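Local coordinates for DynE8 (Micromonospora chersina, PDB 4AMM), which is an iterative enediyne polyketide synthase of dynemicin biosynthesis, represented here by its acyltransferase domain, which probably loads acyl units for chain extension, at residues 50-55 and 386-392; 365-369 and 380-384. One frame throughout, in Å; residues are numbered along the deposited sequence.

Overall arrangement
Near the N terminus, strand 4-10 pairs with strand 52-58, which also pairs with strand 89-92 in an antiparallel sheet. From there the chain builds the parallel sheet, one of whose outermost strands is 365-367, and then turns into helix 376-387. Contact 2 closes a short loop of ten residues between that edge strand and the helix. Contact 1 closes a far longer one, bringing 50-55 against the helix end and the turns after it, so contact 2 is nested inside it. The shared helix 376-387 thus ties the parallel sheet to the antiparallel one. The contacts, their centres about 13 Å apart, meet where Ala55 CB packs 3.3 Å from Ala383 O.

Contact 1 (50-55 and 386-392); sequences VPARFA and FAAGAVD
The guanidinium of Arg53 lies on one face of the Phe386 ring, planes 25° apart, a stacked cation-pi pair with CZ 4.6 Å from the ring centroid; round its edge, near its plane, stand Val50 O, Phe386 O, Val391 O and Asp392 OD1. The arrangement joins the antiparallel sheet of the acyltransferase domain to the Schellman motif ending helix 376-387, in which Gly389, at positive phi, turns the chain away. It illustrates how one arginine can bind a carbonyl of the last helical turn and the loop that follows it. Arg53 NH1 gives a nearly straight bond to a lone pair of Phe386 O at 2.9 Å, an oxygen also bound by Gly389 N. A more bent bond of 2.7 Å joins Arg53 NH1 to Val391 O. Arg53 NH2 makes a salt bridge to Asp392 OD1 at 3.0 Å, met from above the carboxylate plane. With CG beside the backbone N (chi1 -61°) and chi2 near 180°, CD lies over the ring in a CH-pi contact, and the extended chain carries the guanidinium onward. Ala55 CB packs on Ala387 CB and the Phe386 ring. Arg53 NE points at a lone pair of Val50 O, 2.8 Å away.

Contact 2 (365-369 and 380-384); sequences AVSLD and AGTAA
Val366 points from the edge strand of the parallel sheet toward helix 376-387, with one methyl branch for each of two alanines a helical turn apart. The helix follows strand 365-367 in the alpha/beta core of the acyltransferase domain, and its short segment runs at 134° to the strand, the axes 7.6 Å apart. Val366 CG1 meets Ala384 CB at 3.7 Å and Val366 CG2, anti to the backbone N, meets Ala380 CB at 3.8 Å. Such closeness depends on small residues: Gly381 has no side chain between strand and helix, and Leu368 CD2 comes to 3.8 Å from Gly381 CA. Val366, Leu368, Gly381 and Ala384 are buried, and Leu368 also touches Val346 of the neighbouring strand; Ala380 lies on the partly exposed side. Asp369, also partly exposed, does not touch 380-384 and the Ser367 side chain is turned away, while Leu368 between them still packs on the helix. The three form an ST turn, Ser367 OG accepting from Asp369 N at 3.0 Å and also bonded to Gly351 O. On the helix, Thr382 OG1 is bonded to Met378 O and Trp161 NE1, yet the same oxygen rests 3.9 Å from Leu368 CD2.

Contact 1 (50-55 and 386-392)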
loop_
_atom_site.group_PDB
_atom_site.type_symbol
_atom_site.label_atom_id
_atom_site.label_comp_id
_atom_site.label_asym_id
_atom_site.label_seq_id
_atom_site.Cartn_x
_atom_site.Cartn_y
_atom_site.Cartn_z
ATOM N N VAL A 50 -10.255 -21.379 12.431
ATOM C CA VAL A 50 -9.977 -20.841 13.775
ATOM C C VAL A 50 -10.976 -19.698 13.893
ATOM O O VAL A 50 -10.812 -18.601 13.334
ATOM C CB VAL A 50 -8.592 -20.230 13.833
ATOM C CG1 VAL A 50 -8.380 -19.647 15.203
ATOM C CG2 VAL A 50 -7.434 -21.244 13.581
ATOM N N PRO A 51 -12.128 -19.899 14.547
ATOM C CA PRO A 51 -13.248 -18.955 14.437
ATOM C C PRO A 51 -12.948 -17.537 14.938
ATOM O O PRO A 51 -13.132 -16.613 14.113
ATOM C CB PRO A 51 -14.376 -19.699 15.257
ATOM C CG PRO A 51 -13.975 -21.217 15.112
ATOM C CD PRO A 51 -12.457 -21.185 15.212
ATOM N N ALA A 52 -12.475 -17.415 16.156
ATOM C CA ALA A 52 -12.181 -16.117 16.825
ATOM C C ALA A 52 -10.634 -16.046 16.884
ATOM O O ALA A 52 -9.947 -16.976 17.291
ATOM C CB ALA A 52 -12.752 -16.130 18.272
ATOM N N ARG A 53 -10.128 -14.877 16.421
ATOM C CA ARG A 53 -8.658 -14.759 16.177
ATOM C C ARG A 53 -8.017 -13.526 16.810
ATOM O O ARG A 53 -8.619 -12.440 16.821
ATOM C CB ARG A 53 -8.430 -14.720 14.667
ATOM C CG ARG A 53 -8.898 -15.960 13.890
ATOM C CD ARG A 53 -8.528 -15.910 12.420
ATOM N NE ARG A 53 -8.932 -17.171 11.769
ATOM C CZ ARG A 53 -8.450 -17.581 10.578
ATOM N NH1 ARG A 53 -7.548 -16.864 9.874
ATOM N NH2 ARG A 53 -8.960 -18.752 10.054
ATOM N N PHE A 54 -6.817 -13.733 17.219
ATOM C CA PHE A 54 -5.919 -12.671 17.747
ATOM C C PHE A 54 -4.678 -12.785 16.958
ATOM O O PHE A 54 -4.105 -13.878 16.760
ATOM C CB PHE A 54 -5.631 -12.908 19.236
ATOM C CG PHE A 54 -4.505 -12.088 19.806
ATOM C CD1 PHE A 54 -3.247 -12.583 19.732
ATOM C CD2 PHE A 54 -4.793 -10.872 20.398
ATOM C CE1 PHE A 54 -2.162 -11.866 20.253
ATOM C CE2 PHE A 54 -3.716 -10.131 20.932
ATOM C CZ PHE A 54 -2.434 -10.627 20.850
ATOM N N ALA A 55 -4.037 -11.637 16.575
ATOM C CA ALA A 55 -2.677 -11.676 16.059
ATOM C C ALA A 55 -1.995 -10.348 16.398
ATOM O O ALA A 55 -2.659 -9.304 16.224
ATOM C CB ALA A 55 -2.691 -11.827 14.499
ATOM N N PHE A 386 -4.058 -12.730 8.967
ATOM C CA PHE A 386 -4.539 -13.865 9.769
ATOM C C PHE A 386 -5.747 -13.464 10.558
ATOM O O PHE A 386 -6.790 -14.138 10.536
ATOM C CB PHE A 386 -3.409 -14.423 10.667
ATOM C CG PHE A 386 -3.862 -15.568 11.543
ATOM C CD1 PHE A 386 -3.822 -16.866 11.006
ATOM C CD2 PHE A 386 -4.356 -15.346 12.797
ATOM C CE1 PHE A 386 -4.276 -17.939 11.784
ATOM C CE2 PHE A 386 -4.833 -16.394 13.570
ATOM C CZ PHE A 386 -4.754 -17.733 13.060
ATOM N N ALA A 387 -5.734 -12.356 11.294
ATOM C CA ALA A 387 -6.849 -12.000 12.170
ATOM C C ALA A 387 -8.065 -11.745 11.327
ATOM O O ALA A 387 -9.187 -12.091 11.763
ATOM C CB ALA A 387 -6.490 -10.803 13.042
ATOM N N ALA A 388 -7.946 -11.133 10.166
ATOM C CA ALA A 388 -9.071 -10.816 9.304
ATOM C C ALA A 388 -9.591 -12.043 8.576
ATOM O O ALA A 388 -10.618 -11.950 7.885
ATOM C CB ALA A 388 -8.682 -9.712 8.291
ATOM N N GLY A 389 -8.912 -13.199 8.723
ATOM C CA GLY A 389 -9.410 -14.424 8.111
ATOM C C GLY A 389 -9.073 -14.505 6.659
ATOM O O GLY A 389 -9.634 -15.424 6.000
ATOM N N ALA A 390 -8.154 -13.697 6.128
ATOM C CA ALA A 390 -7.776 -13.829 4.704
ATOM C C ALA A 390 -6.720 -14.937 4.497
ATOM O O ALA A 390 -6.553 -15.356 3.357
ATOM C CB ALA A 390 -7.272 -12.505 4.150
ATOM N N VAL A 391 -6.031 -15.375 5.547
ATOM C CA VAL A 391 -5.104 -16.491 5.498
ATOM C C VAL A 391 -5.404 -17.386 6.675
ATOM O O VAL A 391 -5.854 -16.877 7.740
ATOM C CB VAL A 391 -3.591 -16.102 5.452
ATOM C CG1 VAL A 391 -3.301 -15.206 4.255
ATOM C CG2 VAL A 391 -3.152 -15.406 6.763
ATOM N N ASP A 392 -5.160 -18.681 6.531
ATOM C CA ASP A 392 -5.494 -19.595 7.633
ATOM C C ASP A 392 -4.343 -20.138 8.416
ATOM O O ASP A 392 -4.543 -20.805 9.416
ATOM C CB ASP A 392 -6.243 -20.769 7.031
ATOM C CG ASP A 392 -7.677 -20.371 6.654
ATOM O OD1 ASP A 392 -8.289 -19.348 7.142
ATOM O OD2 ASP A 392 -8.259 -21.167 5.857
#

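Contact 2 (365-369 and 380-384)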
loop_
_atom_site.group_PDB
_atom_site.type_symbol
_atom_site.label_atom_id
_atom_site.label_comp_id
_atom_site.label_asym_id
_atom_site.label_seq_id
_atom_site.Cartn_x
_atom_site.Cartn_y
_atom_site.Cartn_z
ATOM N N ALA A 365 -5.184 0.429 7.199
ATOM C CA ALA A 365 -4.261 -0.152 6.258
ATOM C C ALA A 365 -2.943 -0.435 6.950
ATOM O O ALA A 365 -2.462 0.388 7.813
ATOM C CB ALA A 365 -4.043 0.825 5.080
ATOM N N VAL A 366 -2.258 -1.474 6.540
ATOM C CA VAL A 366 -0.946 -1.837 7.029
ATOM C C VAL A 366 -0.107 -2.361 5.899
ATOM O O VAL A 366 -0.690 -2.956 4.956
ATOM C CB VAL A 366 -1.106 -2.854 8.170
ATOM C CG1 VAL A 366 -1.763 -4.091 7.694
ATOM C CG2 VAL A 366 0.212 -3.168 8.837
ATOM N N SER A 367 1.194 -2.149 5.860
ATOM C CA SER A 367 2.013 -2.593 4.743
ATOM C C SER A 367 2.830 -3.797 5.140
ATOM O O SER A 367 3.451 -3.844 6.234
ATOM C CB SER A 367 2.967 -1.440 4.335
ATOM O OG SER A 367 3.763 -1.911 3.252
ATOM N N LEU A 368 2.934 -4.774 4.249
ATOM C CA LEU A 368 3.879 -5.862 4.388
ATOM C C LEU A 368 5.312 -5.389 4.256
ATOM O O LEU A 368 6.198 -6.150 4.673
ATOM C CB LEU A 368 3.628 -6.888 3.268
ATOM C CG LEU A 368 2.436 -7.780 3.539
ATOM C CD1 LEU A 368 2.028 -8.480 2.262
ATOM C CD2 LEU A 368 2.737 -8.854 4.650
ATOM N N ASP A 369 5.574 -4.233 3.615
ATOM C CA ASP A 369 6.945 -3.678 3.498
ATOM C C ASP A 369 7.900 -4.709 2.912
ATOM O O ASP A 369 8.901 -5.057 3.500
ATOM C CB ASP A 369 7.395 -3.064 4.802
ATOM C CG ASP A 369 8.592 -2.161 4.632
ATOM O OD1 ASP A 369 9.005 -1.832 3.466
ATOM O OD2 ASP A 369 9.109 -1.745 5.711
ATOM N N ALA A 380 3.464 -7.443 10.844
ATOM C CA ALA A 380 2.195 -6.769 11.038
ATOM C C ALA A 380 1.180 -7.069 9.926
ATOM O O ALA A 380 0.000 -7.239 10.166
ATOM C CB ALA A 380 2.451 -5.211 11.186
ATOM N N GLY A 381 1.637 -7.073 8.690
ATOM C CA GLY A 381 0.817 -7.405 7.555
ATOM C C GLY A 381 0.340 -8.846 7.643
ATOM O O GLY A 381 -0.826 -9.081 7.300
ATOM N N THR A 382 1.171 -9.778 8.087
ATOM C CA THR A 382 0.709 -11.169 8.152
ATOM C C THR A 382 -0.246 -11.296 9.318
ATOM O O THR A 382 -1.262 -12.035 9.235
ATOM C CB THR A 382 1.885 -12.116 8.280
ATOM O OG1 THR A 382 2.763 -11.901 7.142
ATOM C CG2 THR A 382 1.431 -13.551 8.197
ATOM N N ALA A 383 -0.035 -10.574 10.435
ATOM C CA ALA A 383 -0.986 -10.600 11.562
ATOM C C ALA A 383 -2.320 -10.071 11.069
ATOM O O ALA A 383 -3.386 -10.661 11.438
ATOM C CB ALA A 383 -0.467 -9.654 12.725
ATOM N N ALA A 384 -2.397 -9.012 10.282
ATOM C CA ALA A 384 -3.604 -8.467 9.780
ATOM C C ALA A 384 -4.316 -9.527 8.914
ATOM O O ALA A 384 -5.544 -9.725 9.066
ATOM C CB ALA A 384 -3.372 -7.172 8.949
#